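PDB 5ZB9: DNA damage response protein Rtt109, putative from Neosartorya fumigata, which probably acetylates a lysine of histone H3 with acetyl-CoA as donor, in the nuclear response to DNA damage. Local coordinates for residues P251-V256 / D270-L275; Q299-M304 / F318-I323; P276-T279 / G283-E286; L244-N249 / S336-S341. All blocks are in the same frame, centred on the assembly; numbering follows the deposited sequence.

Contact 1: P251-V256 / D270-L275; sequences PPRCLV and DLDDEL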
loop_
_atom_site.group_PDB
_atom_site.type_symbol
_atom_site.label_atom_id
_atom_site.label_comp_id
_atom_site.label_asym_id
_atom_site.label_seq_id
_atom_site.Cartn_x
_atom_site.Cartn_y
_atom_site.Cartn_z
ATOM N N PRO A 251 -17.583 -15.399 9.941
ATOM C CA PRO A 251 -18.449 -14.222 9.761
ATOM C C PRO A 251 -17.762 -13.125 8.945
ATOM O O PRO A 251 -16.541 -12.975 9.043
ATOM C CB PRO A 251 -18.708 -13.748 11.192
ATOM C CG PRO A 251 -18.411 -14.924 12.046
ATOM C CD PRO A 251 -17.323 -15.674 11.363
ATOM N N PRO A 252 -18.536 -12.373 8.145
ATOM C CA PRO A 252 -17.968 -11.367 7.238
ATOM C C PRO A 252 -16.993 -10.412 7.932
ATOM O O PRO A 252 -16.013 -10.009 7.314
ATOM C CB PRO A 252 -19.204 -10.619 6.732
ATOM C CG PRO A 252 -20.304 -11.616 6.838
ATOM C CD PRO A 252 -20.004 -12.438 8.049
ATOM N N ARG A 253 -17.234 -10.090 9.201
ATOM C CA ARG A 253 -16.369 -9.167 9.932
ATOM C C ARG A 253 -14.930 -9.666 10.059
ATOM O O ARG A 253 -14.039 -8.904 10.431
ATOM C CB ARG A 253 -16.940 -8.886 11.328
ATOM C CG ARG A 253 -16.909 -10.069 12.293
ATOM C CD ARG A 253 -17.413 -9.654 13.669
ATOM N NE ARG A 253 -16.708 -8.472 14.140
ATOM C CZ ARG A 253 -15.595 -8.515 14.859
ATOM N NH1 ARG A 253 -15.078 -9.688 15.208
ATOM N NH2 ARG A 253 -15.002 -7.387 15.234
ATOM N N CYS A 254 -14.711 -10.942 9.757
ATOM C CA CYS A 254 -13.387 -11.552 9.867
ATOM C C CYS A 254 -12.678 -11.646 8.524
ATOM O O CYS A 254 -11.501 -11.996 8.460
ATOM C CB CYS A 254 -13.489 -12.961 10.467
ATOM S SG CYS A 254 -14.410 -13.089 12.014
ATOM N N LEU A 255 -13.403 -11.346 7.453
ATOM C CA LEU A 255 -12.925 -11.634 6.111
ATOM C C LEU A 255 -12.319 -10.422 5.401
ATOM O O LEU A 255 -11.771 -10.562 4.317
ATOM C CB LEU A 255 -14.071 -12.206 5.278
ATOM C CG LEU A 255 -14.739 -13.431 5.911
ATOM C CD1 LEU A 255 -15.811 -14.012 4.997
ATOM C CD2 LEU A 255 -13.702 -14.487 6.280
ATOM N N VAL A 256 -12.422 -9.244 6.017
ATOM C CA VAL A 256 -11.932 -7.993 5.427
ATOM C C VAL A 256 -10.802 -7.372 6.255
ATOM O O VAL A 256 -10.914 -7.264 7.471
ATOM C CB VAL A 256 -13.069 -6.971 5.298
ATOM C CG1 VAL A 256 -12.583 -5.711 4.609
ATOM C CG2 VAL A 256 -14.238 -7.578 4.546
ATOM N N ASP A 270 -18.451 0.615 12.211
ATOM C CA ASP A 270 -19.866 0.925 12.383
ATOM C C ASP A 270 -20.716 -0.328 12.461
ATOM O O ASP A 270 -21.661 -0.402 13.249
ATOM C CB ASP A 270 -20.378 1.797 11.239
ATOM C CG ASP A 270 -19.958 3.235 11.377
ATOM O OD1 ASP A 270 -19.183 3.532 12.308
ATOM O OD2 ASP A 270 -20.393 4.069 10.551
ATOM N N LEU A 271 -20.399 -1.304 11.621
ATOM C CA LEU A 271 -21.137 -2.554 11.629
ATOM C C LEU A 271 -20.836 -3.324 12.916
ATOM O O LEU A 271 -21.739 -3.895 13.516
ATOM C CB LEU A 271 -20.796 -3.398 10.403
ATOM C CG LEU A 271 -21.214 -2.860 9.037
ATOM C CD1 LEU A 271 -20.478 -3.610 7.942
ATOM C CD2 LEU A 271 -22.716 -2.974 8.849
ATOM N N ASP A 272 -19.574 -3.327 13.343
ATOM C CA ASP A 272 -19.196 -3.989 14.590
ATOM C C ASP A 272 -19.989 -3.437 15.774
ATOM O O ASP A 272 -20.315 -4.171 16.702
ATOM C CB ASP A 272 -17.695 -3.841 14.864
ATOM C CG ASP A 272 -16.849 -4.874 14.119
ATOM O OD1 ASP A 272 -17.413 -5.783 13.461
ATOM O OD2 ASP A 272 -15.606 -4.781 14.207
ATOM N N ASP A 273 -20.311 -2.149 15.735
ATOM C CA ASP A 273 -21.065 -1.531 16.815
ATOM C C ASP A 273 -22.552 -1.929 16.818
ATOM O O ASP A 273 -23.290 -1.572 17.730
ATOM C CB ASP A 273 -20.930 -0.011 16.750
ATOM C CG ASP A 273 -20.894 0.631 18.139
ATOM O OD1 ASP A 273 -20.078 0.185 18.979
ATOM O OD2 ASP A 273 -21.685 1.572 18.393
ATOM N N GLU A 274 -22.996 -2.662 15.801
ATOM C CA GLU A 274 -24.336 -3.242 15.826
ATOM C C GLU A 274 -24.346 -4.498 16.697
ATOM O O GLU A 274 -25.406 -4.967 17.107
ATOM C CB GLU A 274 -24.825 -3.583 14.415
ATOM C CG GLU A 274 -24.917 -2.398 13.469
ATOM C CD GLU A 274 -25.408 -2.781 12.072
ATOM O OE1 GLU A 274 -25.612 -3.985 11.799
ATOM O OE2 GLU A 274 -25.597 -1.868 11.242
ATOM N N LEU A 275 -23.166 -5.047 16.970
ATOM C CA LEU A 275 -23.048 -6.236 17.820
ATOM C C LEU A 275 -23.379 -5.913 19.270
ATOM O O LEU A 275 -23.144 -4.795 19.724
ATOM C CB LEU A 275 -21.635 -6.824 17.744
ATOM C CG LEU A 275 -21.107 -7.231 16.369
ATOM C CD1 LEU A 275 -19.689 -7.762 16.470
ATOM C CD2 LEU A 275 -22.013 -8.255 15.737
#
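The guanidinium group of R253 presents its NE–NH2 edge to the carboxylate of D272, while the CD1 methyl of L275 approaches it obliquely, 3.8 Å from NE. R253 NE donates to D272 OD1 over 2.9 Å in a nearly straight bond (168°), and R253 NH2 donates to D272 OD2, also over 2.9 Å. The salt bridge is therefore side-on and bidentate, one oxygen to each nitrogen. Both oxygens lie close to the guanidinium plane of R253, yet the two groups are not coplanar: their planes stand 47° apart, and the nitrogens meet the oxygens from above the carboxylate. A bend at chi3 (-52°) in the R253 side chain turns its NE side to the aspartate. L275, brought round by the type I turn D272–L275, also lies 4.1 Å from R253 CD through CD1, adding an apolar touch beside the charged pair. Each carboxylate oxygen of D272 has a second partner, W291 NE1 for OD1 and R258 NH1 for OD2, which probably stabilises its negative charge. The bridge thus ties the loop following helix 241-244 to the end region of helix 266-272, and nearby V256 and L271 pack on F300 of helix 297-304.

Contact 2: Q299-M304 / F318-I323; sequences QFWEMM and FLWLVI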
loop_
_atom_site.group_PDB
_atom_site.type_symbol
_atom_site.label_atom_id
_atom_site.label_comp_id
_atom_site.label_asym_id
_atom_site.label_seq_id
_atom_site.Cartn_x
_atom_site.Cartn_y
_atom_site.Cartn_z
ATOM N N GLN A 299 -22.771 -8.721 0.513
ATOM C CA GLN A 299 -23.658 -7.647 0.931
ATOM C C GLN A 299 -22.861 -6.481 1.526
ATOM O O GLN A 299 -23.288 -5.325 1.465
ATOM C CB GLN A 299 -24.681 -8.181 1.931
ATOM C CG GLN A 299 -25.942 -7.354 2.035
ATOM C CD GLN A 299 -26.898 -7.861 3.114
ATOM O OE1 GLN A 299 -26.729 -8.963 3.658
ATOM N NE2 GLN A 299 -27.908 -7.049 3.430
ATOM N N PHE A 300 -21.699 -6.790 2.097
ATOM C CA PHE A 300 -20.781 -5.759 2.576
ATOM C C PHE A 300 -20.316 -4.852 1.427
ATOM O O PHE A 300 -20.359 -3.629 1.550
ATOM C CB PHE A 300 -19.575 -6.403 3.286
ATOM C CG PHE A 300 -18.496 -5.424 3.685
ATOM C CD1 PHE A 300 -18.588 -4.715 4.873
ATOM C CD2 PHE A 300 -17.386 -5.221 2.876
ATOM C CE1 PHE A 300 -17.602 -3.812 5.240
ATOM C CE2 PHE A 300 -16.395 -4.321 3.240
ATOM C CZ PHE A 300 -16.502 -3.619 4.423
ATOM N N TRP A 301 -19.887 -5.440 0.310
ATOM C CA TRP A 301 -19.425 -4.629 -0.819
ATOM C C TRP A 301 -20.574 -3.827 -1.435
ATOM O O TRP A 301 -20.377 -2.694 -1.892
ATOM C CB TRP A 301 -18.747 -5.489 -1.898
ATOM C CG TRP A 301 -17.463 -6.131 -1.451
ATOM C CD1 TRP A 301 -17.190 -7.465 -1.414
ATOM C CD2 TRP A 301 -16.285 -5.469 -0.960
ATOM N NE1 TRP A 301 -15.918 -7.678 -0.934
ATOM C CE2 TRP A 301 -15.343 -6.471 -0.644
ATOM C CE3 TRP A 301 -15.937 -4.128 -0.758
ATOM C CZ2 TRP A 301 -14.077 -6.176 -0.137
ATOM C CZ3 TRP A 301 -14.679 -3.837 -0.252
ATOM C CH2 TRP A 301 -13.765 -4.857 0.051
ATOM N N GLU A 302 -21.772 -4.403 -1.441
ATOM C CA GLU A 302 -22.921 -3.688 -1.970
ATOM C C GLU A 302 -23.231 -2.484 -1.106
ATOM O O GLU A 302 -23.443 -1.384 -1.610
ATOM C CB GLU A 302 -24.149 -4.583 -2.054
ATOM C CG GLU A 302 -25.309 -3.903 -2.764
ATOM C CD GLU A 302 -26.661 -4.523 -2.440
ATOM O OE1 GLU A 302 -26.695 -5.614 -1.815
ATOM O OE2 GLU A 302 -27.690 -3.900 -2.801
ATOM N N MET A 303 -23.246 -2.687 0.204
ATOM C CA MET A 303 -23.600 -1.600 1.110
ATOM C C MET A 303 -22.470 -0.577 1.249
ATOM O O MET A 303 -22.711 0.561 1.656
ATOM C CB MET A 303 -23.998 -2.162 2.476
ATOM C CG MET A 303 -25.295 -2.967 2.451
ATOM S SD MET A 303 -26.729 -1.978 1.941
ATOM C CE MET A 303 -27.001 -2.599 0.289
ATOM N N MET A 304 -21.243 -0.974 0.908
ATOM C CA MET A 304 -20.137 -0.017 0.863
ATOM C C MET A 304 -20.472 1.106 -0.101
ATOM O O MET A 304 -20.182 2.267 0.168
ATOM C CB MET A 304 -18.825 -0.685 0.437
ATOM C CG MET A 304 -17.780 -0.804 1.546
ATOM S SD MET A 304 -17.332 0.752 2.342
ATOM C CE MET A 304 -16.317 1.524 1.093
ATOM N N PHE A 318 -10.447 -0.183 -4.172
ATOM C CA PHE A 318 -9.635 -1.017 -3.307
ATOM C C PHE A 318 -8.827 -1.981 -4.148
ATOM O O PHE A 318 -9.366 -2.694 -4.991
ATOM C CB PHE A 318 -10.507 -1.763 -2.301
ATOM C CG PHE A 318 -11.363 -0.856 -1.473
ATOM C CD1 PHE A 318 -10.833 -0.187 -0.388
ATOM C CD2 PHE A 318 -12.694 -0.656 -1.792
ATOM C CE1 PHE A 318 -11.609 0.662 0.373
ATOM C CE2 PHE A 318 -13.483 0.192 -1.026
ATOM C CZ PHE A 318 -12.934 0.852 0.060
ATOM N N LEU A 319 -7.523 -1.994 -3.914
ATOM C CA LEU A 319 -6.610 -2.760 -4.741
ATOM C C LEU A 319 -5.804 -3.785 -3.933
ATOM O O LEU A 319 -5.252 -3.469 -2.877
ATOM C CB LEU A 319 -5.678 -1.802 -5.467
ATOM C CG LEU A 319 -4.787 -2.386 -6.545
ATOM C CD1 LEU A 319 -5.671 -2.899 -7.651
ATOM C CD2 LEU A 319 -3.886 -1.315 -7.086
ATOM N N TRP A 320 -5.757 -5.018 -4.426
ATOM C CA TRP A 320 -4.916 -6.045 -3.831
ATOM C C TRP A 320 -4.090 -6.698 -4.923
ATOM O O TRP A 320 -4.634 -7.272 -5.866
ATOM C CB TRP A 320 -5.747 -7.104 -3.091
ATOM C CG TRP A 320 -6.734 -6.516 -2.140
ATOM C CD1 TRP A 320 -6.515 -6.170 -0.836
ATOM C CD2 TRP A 320 -8.098 -6.182 -2.420
ATOM N NE1 TRP A 320 -7.659 -5.649 -0.289
ATOM C CE2 TRP A 320 -8.645 -5.643 -1.238
ATOM C CE3 TRP A 320 -8.908 -6.287 -3.555
ATOM C CZ2 TRP A 320 -9.969 -5.206 -1.158
ATOM C CZ3 TRP A 320 -10.227 -5.858 -3.474
ATOM C CH2 TRP A 320 -10.743 -5.324 -2.282
ATOM N N LEU A 321 -2.774 -6.578 -4.813
ATOM C CA LEU A 321 -1.885 -7.329 -5.672
ATOM C C LEU A 321 -1.417 -8.543 -4.891
ATOM O O LEU A 321 -0.720 -8.405 -3.882
ATOM C CB LEU A 321 -0.700 -6.475 -6.123
ATOM C CG LEU A 321 0.413 -7.250 -6.830
ATOM C CD1 LEU A 321 -0.083 -7.830 -8.159
ATOM C CD2 LEU A 321 1.627 -6.361 -7.028
ATOM N N VAL A 322 -1.825 -9.730 -5.324
ATOM C CA VAL A 322 -1.476 -10.940 -4.579
ATOM C C VAL A 322 -0.397 -11.742 -5.302
ATOM O O VAL A 322 -0.595 -12.211 -6.436
ATOM C CB VAL A 322 -2.706 -11.840 -4.330
ATOM C CG1 VAL A 322 -2.312 -13.074 -3.531
ATOM C CG2 VAL A 322 -3.797 -11.061 -3.608
ATOM N N ILE A 323 0.742 -11.887 -4.628
ATOM C CA ILE A 323 1.912 -12.554 -5.186
ATOM C C ILE A 323 2.129 -13.929 -4.555
ATOM O O ILE A 323 2.291 -14.052 -3.340
ATOM C CB ILE A 323 3.182 -11.698 -4.992
ATOM C CG1 ILE A 323 3.061 -10.389 -5.779
ATOM C CG2 ILE A 323 4.434 -12.481 -5.398
ATOM C CD1 ILE A 323 4.120 -9.361 -5.446
#
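An aromatic cluster of W301, F318 and W320 joins helix 297-304 to strand 317-324, which lies between strands 133-140 and 202-208 in the mixed central sheet of this acetyltransferase. The contact is buried and apolar. The axes of 299-304 and 318-323 come no closer than 14.2 Å, with N-to-C directions 139° apart, a separation bridged by large side chains: F318 and W320, alternate residues on one side of the strand, extend toward the helix. W301 meets both with its six-membered ring. Against F318 the planes are inclined at 47°, and W301 CZ3 lies 4.1 Å from F318 CD2. Against W320 the inclination is 66°, and W301 CH2 reaches the edge of the W320 ring. Within the helix, F300 CD2 lies over the centre of one face of the W301 ring, so the indole is also backed by its sequence neighbour. W320 has further partners: its NE1 is hydrogen-bonded to the acetyl oxygen of the modified lysine at position 264, and its ring meets Y239 edge-to-face. M304 completes the helix side of the contact. Bends at chi2 and chi3 in its side chain bring the terminal methyl to the rim of F318, near the ring plane, where M304 CE is 3.6 Å from F318 CZ and 3.8 Å from F318 CE2.

Contact 3: P276-T279 / G283-E286; sequences PEST and GSKE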
loop_
_atom_site.group_PDB
_atom_site.type_symbol
_atom_site.label_atom_id
_atom_site.label_comp_id
_atom_site.label_asym_id
_atom_site.label_seq_id
_atom_site.Cartn_x
_atom_site.Cartn_y
_atom_site.Cartn_z
ATOM N N PRO A 276 -23.925 -6.890 20.007
ATOM C CA PRO A 276 -24.140 -6.685 21.446
ATOM C C PRO A 276 -22.803 -6.562 22.177
ATOM O O PRO A 276 -21.825 -7.149 21.732
ATOM C CB PRO A 276 -24.915 -7.934 21.871
ATOM C CG PRO A 276 -24.658 -8.943 20.803
ATOM C CD PRO A 276 -24.432 -8.191 19.538
ATOM N N GLU A 277 -22.747 -5.786 23.257
ATOM C CA GLU A 277 -21.472 -5.554 23.941
ATOM C C GLU A 277 -21.051 -6.779 24.733
ATOM O O GLU A 277 -19.881 -6.936 25.077
ATOM C CB GLU A 277 -21.544 -4.331 24.859
ATOM C CG GLU A 277 -22.375 -4.517 26.116
ATOM C CD GLU A 277 -23.255 -3.312 26.407
ATOM O OE1 GLU A 277 -23.569 -2.551 25.459
ATOM O OE2 GLU A 277 -23.634 -3.128 27.583
ATOM N N SER A 278 -22.010 -7.656 25.006
ATOM C CA SER A 278 -21.712 -8.955 25.591
ATOM C C SER A 278 -20.738 -9.752 24.711
ATOM O O SER A 278 -20.098 -10.689 25.189
ATOM C CB SER A 278 -23.003 -9.747 25.804
ATOM O OG SER A 278 -22.738 -11.010 26.385
ATOM N N THR A 279 -20.637 -9.378 23.430
ATOM C CA THR A 279 -19.678 -9.994 22.507
ATOM C C THR A 279 -18.258 -9.749 23.024
ATOM O O THR A 279 -17.953 -8.684 23.576
ATOM C CB THR A 279 -19.836 -9.450 21.042
ATOM O OG1 THR A 279 -19.462 -10.461 20.092
ATOM C CG2 THR A 279 -19.000 -8.180 20.806
ATOM N N GLY A 283 -17.429 -16.411 28.089
ATOM C CA GLY A 283 -18.541 -17.346 28.056
ATOM C C GLY A 283 -19.813 -16.794 27.438
ATOM O O GLY A 283 -20.900 -17.317 27.677
ATOM N N SER A 284 -19.681 -15.748 26.631
ATOM C CA SER A 284 -20.842 -15.064 26.070
ATOM C C SER A 284 -21.659 -15.960 25.140
ATOM O O SER A 284 -21.114 -16.828 24.454
ATOM C CB SER A 284 -20.399 -13.806 25.324
ATOM O OG SER A 284 -21.504 -12.976 25.022
ATOM N N LYS A 285 -22.973 -15.744 25.131
ATOM C CA LYS A 285 -23.885 -16.446 24.229
ATOM C C LYS A 285 -24.260 -15.545 23.047
ATOM O O LYS A 285 -24.939 -15.966 22.109
ATOM C CB LYS A 285 -25.139 -16.891 24.983
ATOM C CG LYS A 285 -24.845 -17.660 26.261
ATOM C CD LYS A 285 -26.081 -17.769 27.135
ATOM C CE LYS A 285 -25.805 -18.607 28.371
ATOM N NZ LYS A 285 -26.990 -18.665 29.272
ATOM N N GLU A 286 -23.808 -14.298 23.109
ATOM C CA GLU A 286 -24.035 -13.330 22.049
ATOM C C GLU A 286 -22.750 -13.082 21.253
ATOM O O GLU A 286 -22.392 -11.936 20.986
ATOM C CB GLU A 286 -24.548 -12.014 22.639
ATOM C CG GLU A 286 -25.783 -12.146 23.521
ATOM C CD GLU A 286 -27.068 -12.321 22.720
ATOM O OE1 GLU A 286 -27.070 -12.016 21.502
ATOM O OE2 GLU A 286 -28.080 -12.763 23.312
HETATM O O HOH W 1 -21.080 -11.422 18.419
#
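S284 CB approaches the backbone of S278, lying 3.1 Å from S278 O, and its hydroxyl then makes a hydrogen bond across to 276-279. S284 OG donates to S278 O over 2.7 Å, coming from above the carbonyl plane instead of along a lone pair. The torsion that turns OG away from the S284 backbone N (chi1 -167°) aims it across the loop. S278 OG stands equally near, 2.7 Å from S284 OG. On its own side, S284 OG accepts from the backbone N of E286 in a 3.3 Å bond, so this one oxygen links its own turn to the carbonyl across the loop. Alongside, the CB of E286 rests 3.6 Å from P276 CG, the two side chains crossing at about a right angle, and the glutamate chain bends at chi2 so that its OE1 also comes within 4.0 Å of P276 CG. A water lies between T279 OG1 and E286 O and donates to the latter over 2.9 Å. The surface loop between helices 266-272 and 297-304 is thus folded back on itself, combining a type I beta turn at P276–T279 with an ST turn started by S284.

Contact 4: L244-N249 / S336-S341; sequences LCDNPN and SSRVAS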
loop_
_atom_site.group_PDB
_atom_site.type_symbol
_atom_site.label_atom_id
_atom_site.label_comp_id
_atom_site.label_asym_id
_atom_site.label_seq_id
_atom_site.Cartn_x
_atom_site.Cartn_y
_atom_site.Cartn_z
ATOM N N LEU A 244 -6.584 -14.815 0.970
ATOM C CA LEU A 244 -6.347 -13.997 2.152
ATOM C C LEU A 244 -6.896 -14.621 3.430
ATOM O O LEU A 244 -6.380 -14.369 4.515
ATOM C CB LEU A 244 -6.977 -12.621 1.956
ATOM C CG LEU A 244 -6.097 -11.483 1.455
ATOM C CD1 LEU A 244 -5.166 -11.949 0.345
ATOM C CD2 LEU A 244 -6.982 -10.333 0.991
ATOM N N CYS A 245 -7.953 -15.419 3.300
ATOM C CA CYS A 245 -8.639 -15.986 4.463
ATOM C C CYS A 245 -8.689 -17.508 4.456
ATOM O O CYS A 245 -9.062 -18.124 3.461
ATOM C CB CYS A 245 -10.057 -15.440 4.543
ATOM S SG CYS A 245 -10.104 -13.654 4.650
ATOM N N ASP A 246 -8.326 -18.105 5.584
ATOM C CA ASP A 246 -8.303 -19.557 5.722
ATOM C C ASP A 246 -9.706 -20.144 5.833
ATOM O O ASP A 246 -9.953 -21.269 5.402
ATOM C CB ASP A 246 -7.480 -19.957 6.944
ATOM C CG ASP A 246 -8.015 -19.345 8.229
ATOM O OD1 ASP A 246 -7.693 -18.164 8.510
ATOM O OD2 ASP A 246 -8.760 -20.044 8.955
ATOM N N ASN A 247 -10.619 -19.374 6.414
ATOM C CA ASN A 247 -11.993 -19.814 6.588
ATOM C C ASN A 247 -12.968 -18.840 5.951
ATOM O O ASN A 247 -13.432 -17.902 6.594
ATOM C CB ASN A 247 -12.312 -19.986 8.073
ATOM C CG ASN A 247 -13.735 -20.467 8.318
ATOM O OD1 ASN A 247 -14.447 -20.875 7.392
ATOM N ND2 ASN A 247 -14.157 -20.421 9.577
ATOM N N PRO A 248 -13.296 -19.073 4.677
ATOM C CA PRO A 248 -14.222 -18.242 3.897
ATOM C C PRO A 248 -15.656 -18.320 4.410
ATOM O O PRO A 248 -16.540 -17.625 3.891
ATOM C CB PRO A 248 -14.123 -18.833 2.487
ATOM C CG PRO A 248 -12.841 -19.598 2.484
ATOM C CD PRO A 248 -12.688 -20.132 3.859
ATOM N N ASN A 249 -15.883 -19.166 5.412
ATOM C CA ASN A 249 -17.216 -19.336 5.978
ATOM C C ASN A 249 -17.352 -18.658 7.333
ATOM O O ASN A 249 -18.436 -18.642 7.915
ATOM C CB ASN A 249 -17.564 -20.820 6.096
ATOM C CG ASN A 249 -18.055 -21.411 4.785
ATOM O OD1 ASN A 249 -17.795 -20.871 3.709
ATOM N ND2 ASN A 249 -18.775 -22.525 4.871
ATOM N N SER A 336 -4.385 -20.763 8.598
ATOM C CA SER A 336 -4.541 -20.020 9.848
ATOM C C SER A 336 -3.346 -20.184 10.803
ATOM O O SER A 336 -2.796 -21.280 10.945
ATOM C CB SER A 336 -5.834 -20.466 10.545
ATOM O OG SER A 336 -6.000 -19.844 11.807
ATOM N N SER A 337 -2.951 -19.089 11.453
ATOM C CA SER A 337 -1.917 -19.132 12.488
ATOM C C SER A 337 -2.522 -18.848 13.868
ATOM O O SER A 337 -1.796 -18.655 14.845
ATOM C CB SER A 337 -0.786 -18.135 12.184
ATOM O OG SER A 337 -1.217 -16.783 12.288
ATOM N N ARG A 338 -3.853 -18.829 13.933
ATOM C CA ARG A 338 -4.574 -18.554 15.177
ATOM C C ARG A 338 -4.454 -19.692 16.186
ATOM O O ARG A 338 -4.292 -20.858 15.810
ATOM C CB ARG A 338 -6.061 -18.296 14.895
ATOM C CG ARG A 338 -6.348 -17.116 13.983
ATOM C CD ARG A 338 -7.842 -16.861 13.842
ATOM N NE ARG A 338 -8.560 -17.996 13.253
ATOM C CZ ARG A 338 -8.708 -18.208 11.945
ATOM N NH1 ARG A 338 -8.175 -17.372 11.059
ATOM N NH2 ARG A 338 -9.387 -19.268 11.522
ATOM N N VAL A 339 -4.545 -19.344 17.467
ATOM C CA VAL A 339 -4.610 -20.335 18.539
ATOM C C VAL A 339 -5.998 -20.287 19.187
ATOM O O VAL A 339 -6.626 -19.224 19.246
ATOM C CB VAL A 339 -3.518 -20.097 19.605
ATOM C CG1 VAL A 339 -3.351 -21.330 20.484
ATOM C CG2 VAL A 339 -2.195 -19.738 18.940
ATOM N N ALA A 340 -6.480 -21.437 19.660
ATOM C CA ALA A 340 -7.813 -21.523 20.256
ATOM C C ALA A 340 -7.815 -21.058 21.714
ATOM O O ALA A 340 -6.919 -21.398 22.489
ATOM C CB ALA A 340 -8.348 -22.943 20.152
ATOM N N SER A 341 -8.831 -20.280 22.075
ATOM C CA SER A 341 -8.954 -19.738 23.426
ATOM C C SER A 341 -9.970 -20.519 24.261
ATOM O O SER A 341 -9.707 -20.876 25.412
ATOM C CB SER A 341 -9.341 -18.255 23.364
ATOM O OG SER A 341 -10.375 -18.032 22.417
#
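D246 OD1 accepts from R338 NH1 over 2.7 Å, the shorter of two bonds in an end-on salt bridge; R338 NH2 donates to D246 OD2 over 2.8 Å. Both oxygens accept through their syn lone pairs, and each takes one terminal nitrogen of the arginine. The fork is slightly twisted: carboxylate and guanidinium planes differ by 31°, and both N-H...O bonds are moderately bent. The first torsion of D246 (chi1 58°) tucks CG over its own backbone and directs the carboxylate to R338. The arginine arrives from the opposite direction, bent at chi3. S336 supports both partners. Its CB lies 3.4 Å from D246 OD2, while its OG faces the middle of the R338 guanidinium, 3.2 Å from the plane of that group. The same OG accepts from R338 N over 3.2 Å, an ST turn that holds the backbone leading to the arginine. R338 also has a salt bridge from NE to E45 OE1, and a long, weak ion pair links its NH1 to E48 OE2. Together with the D246 bridge, these pairs join the loop after helix 241-244, the segment 336-341 and the region of E45 and E48 at the protein surface. With acidic groups at both NE and its terminal nitrogens, the guanidinium charge is probably well balanced, and binding through two nitrogens should restrict rotation of the D246 carboxylate.

Following the chain from its N terminus, 244-249 comes first but waits for 336-341, so contact 4 closes the widest loop, with the other three nested inside it. Contact 1 is the first to close, then contact 3, which ends a short surface loop, then contact 2, joining helix 297-304 to strand 317-324, and contact 4 last. The inner three are in series, and none cross. L255 packs against C245, N247 and P248, connecting contacts 1 and 4, while F300 receives L271 and V256, connecting contacts 1 and 2. Contacts 1, 2 and 4 thus link surface loops to the central sheet, V322 also touching L244; contact 3 only adjoins contact 1 in sequence, its nearest atoms about 16 Å from those of contact 2.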